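Local structure of F420-H2 Dependent Reductase A (Mycobacterium smegmatis str. MC2 155, 3H96) at residues P49-P54 / S113-R118; I62-S67 / L138-T143. The protein probably binds the deazaflavin coenzyme F420 and uses its reduced form in reductions, as a member of the F420H2-dependent reductases from mycobacteria linked to aflatoxin degradation. All blocks are in the same frame, centred on the assembly; numbering follows the deposited sequence.

How the interactions relate
Strand 61-65 links the two contacts: it pairs with strand 137-142 in interaction 2 and neighbours both segments of interaction 1. Interaction 2 lies within the antiparallel sheet; it is buried, close to the centre of the chain, and joined by direct backbone hydrogen bonds and aliphatic packing. Interaction 1 sets helix 105-118 against the segment 49-54 and is only partly buried: Leu53, Met51 and a bridging water meet Gln115 and its neighbours on the helix, and charged groups gather at its exposed margin. The two touch. Leu53 O and Tyr63 N, 2.9 Å apart, probably share a hydrogen bond that adds strand 53-54 to the sheet, while Phe65 packs against Gln115 of the helix.

Interaction 1: P49-P54 / S113-R118; sequences PMMYLP and SEQARR
Leu53 supplies most of the van der Waals contact with helix 105-118. Its CG stands anti to the backbone N (chi1 179°), which sends the two methyls toward the helix: CD2 lies 4.0 Å from CB of Glu114, while CD1 and CB pack against the amide nitrogen of Gln115, CD1 3.5 Å from NE2. The Leu53 and Gln115 side chains run past each other in opposite directions. CD1 also sits over one face of the Arg118 guanidinium and 3.7 Å from the CD of that arginine, whose chain passes the leucine at about a right angle. Farther along, the selenium of Met51, a selenomethionine, comes 3.8 Å from OE1 of Gln115. The helix thereby packs on Met51 and Leu53, where the chain passes from strand 45-51 to the short strand 53-54, the two outermost strands of an antiparallel sheet; Phe122 of helix 121-128 touches both Met51 and Gln115. The polar link across the contact is a water, which donates to Tyr52 O and accepts from Gln115 NE2 at 2.7 Å. Charged groups stay on the helix side: Arg118 grips OE1 of Glu114 side-on through NE (2.9 Å) and NH2, nearly in the guanidinium plane. Glu114 OE2 lies 3.4 Å above the Arg117 guanidinium plane; Arg117 contributes charge, not a directed hydrogen bond.

Interaction 2: I62-S67 / L138-T143; sequences IYVFAS and LALTRT
Ile62, Tyr63 and Val64 pair with Leu140, Ala139 and Leu138 as neighbouring strands of the antiparallel sheet, consistent with the split-barrel fold of the FMN-binding (PNPOX-like) proteins. Ile62–Leu140 and Val64–Leu138 are hydrogen-bonded pairs, each joined by two bonds, among them Leu140 N to Ile62 O and Val64 N to Leu138 O, both 2.8 Å; Tyr63–Ala139 between them is non-hydrogen-bonded, and Tyr63 CA makes a CA-H...O contact with Leu138 O at 3.2 Å. The tight side is the face carrying Ile62, Val64, Leu138 and Leu140. There CD1 of Leu140 meets both methyls of Val64, with CG1 at 3.6 Å, and the two side chains cross at about a right angle. With chi1 at 63°, Ile62 CG1 lies between the backbone N and the carbonyl carbon and comes 3.8 Å from Leu140 CB. Tyr78 and Thr82 of helix 76-84 touch Leu138 beyond. The face with Tyr63 and Ala139 is more sparsely joined, and Tyr63 itself is partly exposed, with Ile111 of helix 105-118 touching it. Arg142 is still backbone-bonded to Gly60, while its exposed side chain leads away to a salt bridge with Glu94. The Tyr63 ring meets Ala139 obliquely, its CE1 3.7 Å from the alanine CB.

Interaction 1: P49-P54 / S113-R118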
loop_
_atom_site.group_PDB
_atom_site.type_symbol
_atom_site.label_atom_id
_atom_site.label_comp_id
_atom_site.label_asym_id
_atom_site.label_seq_id
_atom_site.Cartn_x
_atom_site.Cartn_y
_atom_site.Cartn_z
ATOM N N PRO A 49 -5.327 -5.531 2.760
ATOM C CA PRO A 49 -5.483 -4.193 3.358
ATOM C C PRO A 49 -4.115 -3.646 3.697
ATOM O O PRO A 49 -3.211 -4.425 4.045
ATOM C CB PRO A 49 -6.287 -4.448 4.640
ATOM C CG PRO A 49 -5.948 -5.917 4.987
ATOM C CD PRO A 49 -5.521 -6.628 3.737
HETATM N N MSE A 50 -3.958 -2.320 3.644
HETATM C CA MSE A 50 -2.655 -1.751 4.008
HETATM C C MSE A 50 -2.873 -0.279 4.228
HETATM O O MSE A 50 -3.926 0.234 3.863
HETATM C CB MSE A 50 -1.650 -1.998 2.830
HETATM C CG MSE A 50 -2.007 -1.215 1.573
HETATM SE SE MSE A 50 -0.797 -1.757 0.142
HETATM C CE MSE A 50 -1.341 -3.657 -0.140
HETATM N N MSE A 51 -1.902 0.401 4.851
HETATM C CA MSE A 51 -1.935 1.853 4.926
HETATM C C MSE A 51 -1.673 2.541 3.579
HETATM O O MSE A 51 -1.029 1.964 2.706
HETATM C CB MSE A 51 -0.862 2.300 5.925
HETATM C CG MSE A 51 -1.264 2.026 7.407
HETATM SE SE MSE A 51 0.191 2.857 8.502
HETATM C CE MSE A 51 -0.272 2.225 10.352
ATOM N N TYR A 52 -2.152 3.765 3.408
ATOM C CA TYR A 52 -1.630 4.584 2.338
ATOM C C TYR A 52 -1.281 5.975 2.795
ATOM O O TYR A 52 -1.692 6.394 3.852
ATOM C CB TYR A 52 -2.654 4.646 1.193
ATOM C CG TYR A 52 -3.843 5.489 1.474
ATOM C CD1 TYR A 52 -3.813 6.885 1.234
ATOM C CD2 TYR A 52 -5.010 4.913 1.944
ATOM C CE1 TYR A 52 -4.911 7.689 1.455
ATOM C CE2 TYR A 52 -6.145 5.712 2.203
ATOM C CZ TYR A 52 -6.110 7.083 1.955
ATOM O OH TYR A 52 -7.278 7.822 2.186
ATOM N N LEU A 53 -0.536 6.707 1.972
ATOM C CA LEU A 53 -0.299 8.110 2.239
ATOM C C LEU A 53 -0.943 8.852 1.113
ATOM O O LEU A 53 -0.613 8.606 -0.067
ATOM C CB LEU A 53 1.217 8.375 2.260
ATOM C CG LEU A 53 1.597 9.862 2.520
ATOM C CD1 LEU A 53 1.363 10.196 4.021
ATOM C CD2 LEU A 53 3.083 10.030 2.250
ATOM N N PRO A 54 -1.843 9.805 1.432
ATOM C CA PRO A 54 -2.386 10.557 0.295
ATOM C C PRO A 54 -1.369 11.511 -0.385
ATOM O O PRO A 54 -0.386 11.978 0.190
ATOM C CB PRO A 54 -3.608 11.323 0.868
ATOM C CG PRO A 54 -3.487 11.211 2.535
ATOM C CD PRO A 54 -2.335 10.208 2.784
ATOM N N SER A 113 9.918 9.459 3.274
ATOM C CA SER A 113 10.209 10.243 4.487
ATOM C C SER A 113 8.984 10.796 5.161
ATOM O O SER A 113 8.957 10.835 6.342
ATOM C CB SER A 113 11.155 11.429 4.261
ATOM O OG SER A 113 12.231 10.918 3.533
ATOM N N GLU A 114 7.975 11.223 4.409
ATOM C CA GLU A 114 6.728 11.755 5.019
ATOM C C GLU A 114 5.986 10.625 5.725
ATOM O O GLU A 114 5.502 10.755 6.862
ATOM C CB GLU A 114 5.833 12.455 3.950
ATOM C CG GLU A 114 4.513 13.092 4.503
ATOM C CD GLU A 114 4.767 14.133 5.643
ATOM O OE1 GLU A 114 3.887 14.329 6.537
ATOM O OE2 GLU A 114 5.875 14.707 5.670
ATOM N N GLN A 115 5.925 9.471 5.072
ATOM C CA GLN A 115 5.281 8.333 5.735
ATOM C C GLN A 115 5.985 7.965 7.054
ATOM O O GLN A 115 5.328 7.756 8.094
ATOM C CB GLN A 115 5.269 7.120 4.809
ATOM C CG GLN A 115 4.519 5.856 5.429
ATOM C CD GLN A 115 3.013 6.041 5.709
ATOM O OE1 GLN A 115 2.335 5.108 6.247
ATOM N NE2 GLN A 115 2.486 7.187 5.405
ATOM N N ALA A 116 7.319 7.904 7.008
ATOM C CA ALA A 116 8.130 7.565 8.200
ATOM C C ALA A 116 8.054 8.627 9.295
ATOM O O ALA A 116 8.209 8.332 10.512
ATOM C CB ALA A 116 9.621 7.330 7.816
ATOM N N ARG A 117 7.836 9.878 8.882
ATOM C CA ARG A 117 7.611 10.977 9.803
ATOM C C ARG A 117 6.315 10.752 10.600
ATOM O O ARG A 117 6.296 10.971 11.789
ATOM C CB ARG A 117 7.566 12.314 9.067
ATOM C CG ARG A 117 7.432 13.508 10.021
ATOM C CD ARG A 117 7.652 14.818 9.309
ATOM N NE ARG A 117 6.472 15.661 8.963
ATOM C CZ ARG A 117 5.150 15.411 9.048
ATOM N NH1 ARG A 117 4.259 16.334 8.707
ATOM N NH2 ARG A 117 4.709 14.229 9.405
ATOM N N ARG A 118 5.258 10.327 9.912
ATOM C CA ARG A 118 3.948 10.081 10.507
ATOM C C ARG A 118 3.941 8.778 11.283
ATOM O O ARG A 118 3.349 8.692 12.334
ATOM C CB ARG A 118 2.885 10.004 9.409
ATOM C CG ARG A 118 2.677 11.318 8.767
ATOM C CD ARG A 118 1.697 11.256 7.573
ATOM N NE ARG A 118 1.636 12.619 7.070
ATOM C CZ ARG A 118 0.564 13.238 6.608
ATOM N NH1 ARG A 118 -0.618 12.605 6.526
ATOM N NH2 ARG A 118 0.707 14.496 6.174
HETATM O O HOH W 1 -0.130 7.540 6.022
#

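Interaction 2: I62-S67 / L138-T143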
loop_
_atom_site.group_PDB
_atom_site.type_symbol
_atom_site.label_atom_id
_atom_site.label_comp_id
_atom_site.label_asym_id
_atom_site.label_seq_id
_atom_site.Cartn_x
_atom_site.Cartn_y
_atom_site.Cartn_z
ATOM N N ILE A 62 -2.890 8.019 -4.451
ATOM C CA ILE A 62 -2.456 7.611 -3.103
ATOM C C ILE A 62 -1.159 6.849 -3.328
ATOM O O ILE A 62 -0.909 6.343 -4.424
ATOM C CB ILE A 62 -3.540 6.767 -2.310
ATOM C CG1 ILE A 62 -3.877 5.430 -2.995
ATOM C CG2 ILE A 62 -4.870 7.634 -2.093
ATOM C CD1 ILE A 62 -4.756 4.430 -2.105
ATOM N N TYR A 63 -0.332 6.781 -2.295
ATOM C CA TYR A 63 0.927 6.050 -2.330
ATOM C C TYR A 63 0.864 4.874 -1.401
ATOM O O TYR A 63 0.408 5.039 -0.271
ATOM C CB TYR A 63 2.051 6.990 -1.860
ATOM C CG TYR A 63 2.245 8.107 -2.794
ATOM C CD1 TYR A 63 2.707 7.863 -4.086
ATOM C CD2 TYR A 63 1.939 9.420 -2.428
ATOM C CE1 TYR A 63 2.911 8.907 -4.979
ATOM C CE2 TYR A 63 2.114 10.446 -3.313
ATOM C CZ TYR A 63 2.599 10.186 -4.580
ATOM O OH TYR A 63 2.827 11.227 -5.463
ATOM N N VAL A 64 1.281 3.670 -1.865
ATOM C CA VAL A 64 1.364 2.530 -0.946
ATOM C C VAL A 64 2.831 2.091 -0.849
ATOM O O VAL A 64 3.647 2.457 -1.701
ATOM C CB VAL A 64 0.453 1.359 -1.334
ATOM C CG1 VAL A 64 -1.096 1.807 -1.271
ATOM C CG2 VAL A 64 0.689 0.984 -2.766
ATOM N N PHE A 65 3.148 1.311 0.185
ATOM C CA PHE A 65 4.558 1.075 0.539
ATOM C C PHE A 65 4.695 -0.373 0.595
ATOM O O PHE A 65 4.031 -1.022 1.442
ATOM C CB PHE A 65 4.845 1.686 1.953
ATOM C CG PHE A 65 4.653 3.172 1.968
ATOM C CD1 PHE A 65 5.717 4.054 1.561
ATOM C CD2 PHE A 65 3.392 3.708 2.192
ATOM C CE1 PHE A 65 5.508 5.407 1.456
ATOM C CE2 PHE A 65 3.187 5.108 2.093
ATOM C CZ PHE A 65 4.228 5.943 1.741
ATOM N N ALA A 66 5.564 -0.930 -0.235
ATOM C CA ALA A 66 5.731 -2.399 -0.234
ATOM C C ALA A 66 6.686 -2.874 0.867
ATOM O O ALA A 66 7.721 -3.499 0.584
ATOM C CB ALA A 66 6.171 -2.886 -1.641
ATOM N N SER A 67 6.359 -2.536 2.105
ATOM C CA SER A 67 7.269 -2.630 3.238
ATOM C C SER A 67 7.399 -4.050 3.818
ATOM O O SER A 67 8.494 -4.484 4.223
ATOM C CB SER A 67 6.754 -1.664 4.322
ATOM O OG SER A 67 5.368 -1.853 4.554
ATOM N N LEU A 138 4.558 2.656 -4.527
ATOM C CA LEU A 138 3.744 2.721 -5.717
ATOM C C LEU A 138 2.695 3.855 -5.584
ATOM O O LEU A 138 2.154 4.068 -4.497
ATOM C CB LEU A 138 2.981 1.392 -5.905
ATOM C CG LEU A 138 3.793 0.105 -6.026
ATOM C CD1 LEU A 138 2.801 -1.030 -6.292
ATOM C CD2 LEU A 138 4.724 0.167 -7.223
ATOM N N ALA A 139 2.411 4.511 -6.709
ATOM C CA ALA A 139 1.360 5.476 -6.844
ATOM C C ALA A 139 0.116 4.803 -7.469
ATOM O O ALA A 139 0.173 4.263 -8.586
ATOM C CB ALA A 139 1.854 6.644 -7.703
ATOM N N LEU A 140 -1.007 4.846 -6.753
ATOM C CA LEU A 140 -2.267 4.360 -7.229
ATOM C C LEU A 140 -3.156 5.555 -7.631
ATOM O O LEU A 140 -3.639 6.317 -6.787
ATOM C CB LEU A 140 -2.885 3.473 -6.150
ATOM C CG LEU A 140 -1.906 2.433 -5.589
ATOM C CD1 LEU A 140 -2.643 1.563 -4.508
ATOM C CD2 LEU A 140 -1.342 1.494 -6.768
ATOM N N THR A 141 -3.381 5.711 -8.936
ATOM C CA THR A 141 -4.048 6.902 -9.432
ATOM C C THR A 141 -5.447 6.566 -9.942
ATOM O O THR A 141 -5.584 5.737 -10.853
ATOM C CB THR A 141 -3.291 7.535 -10.575
ATOM O OG1 THR A 141 -1.958 7.813 -10.152
ATOM C CG2 THR A 141 -3.996 8.827 -10.982
ATOM N N ARG A 142 -6.445 7.245 -9.371
ATOM C CA ARG A 142 -7.828 6.976 -9.706
ATOM C C ARG A 142 -8.083 7.188 -11.188
ATOM O O ARG A 142 -7.724 8.191 -11.758
ATOM C CB ARG A 142 -8.802 7.837 -8.894
ATOM C CG ARG A 142 -10.273 7.395 -9.081
ATOM C CD ARG A 142 -11.143 8.164 -8.106
ATOM N NE ARG A 142 -12.486 7.659 -8.173
ATOM C CZ ARG A 142 -13.334 7.704 -7.173
ATOM N NH1 ARG A 142 -13.007 8.298 -6.026
ATOM N NH2 ARG A 142 -14.533 7.210 -7.361
ATOM N N THR A 143 -8.673 6.219 -11.845
ATOM C CA THR A 143 -9.262 6.372 -13.157
ATOM C C THR A 143 -10.737 6.032 -13.076
ATOM O O THR A 143 -11.223 5.480 -12.103
ATOM C CB THR A 143 -8.690 5.434 -14.188
ATOM O OG1 THR A 143 -8.886 4.090 -13.758
ATOM C CG2 THR A 143 -7.287 5.675 -14.453
#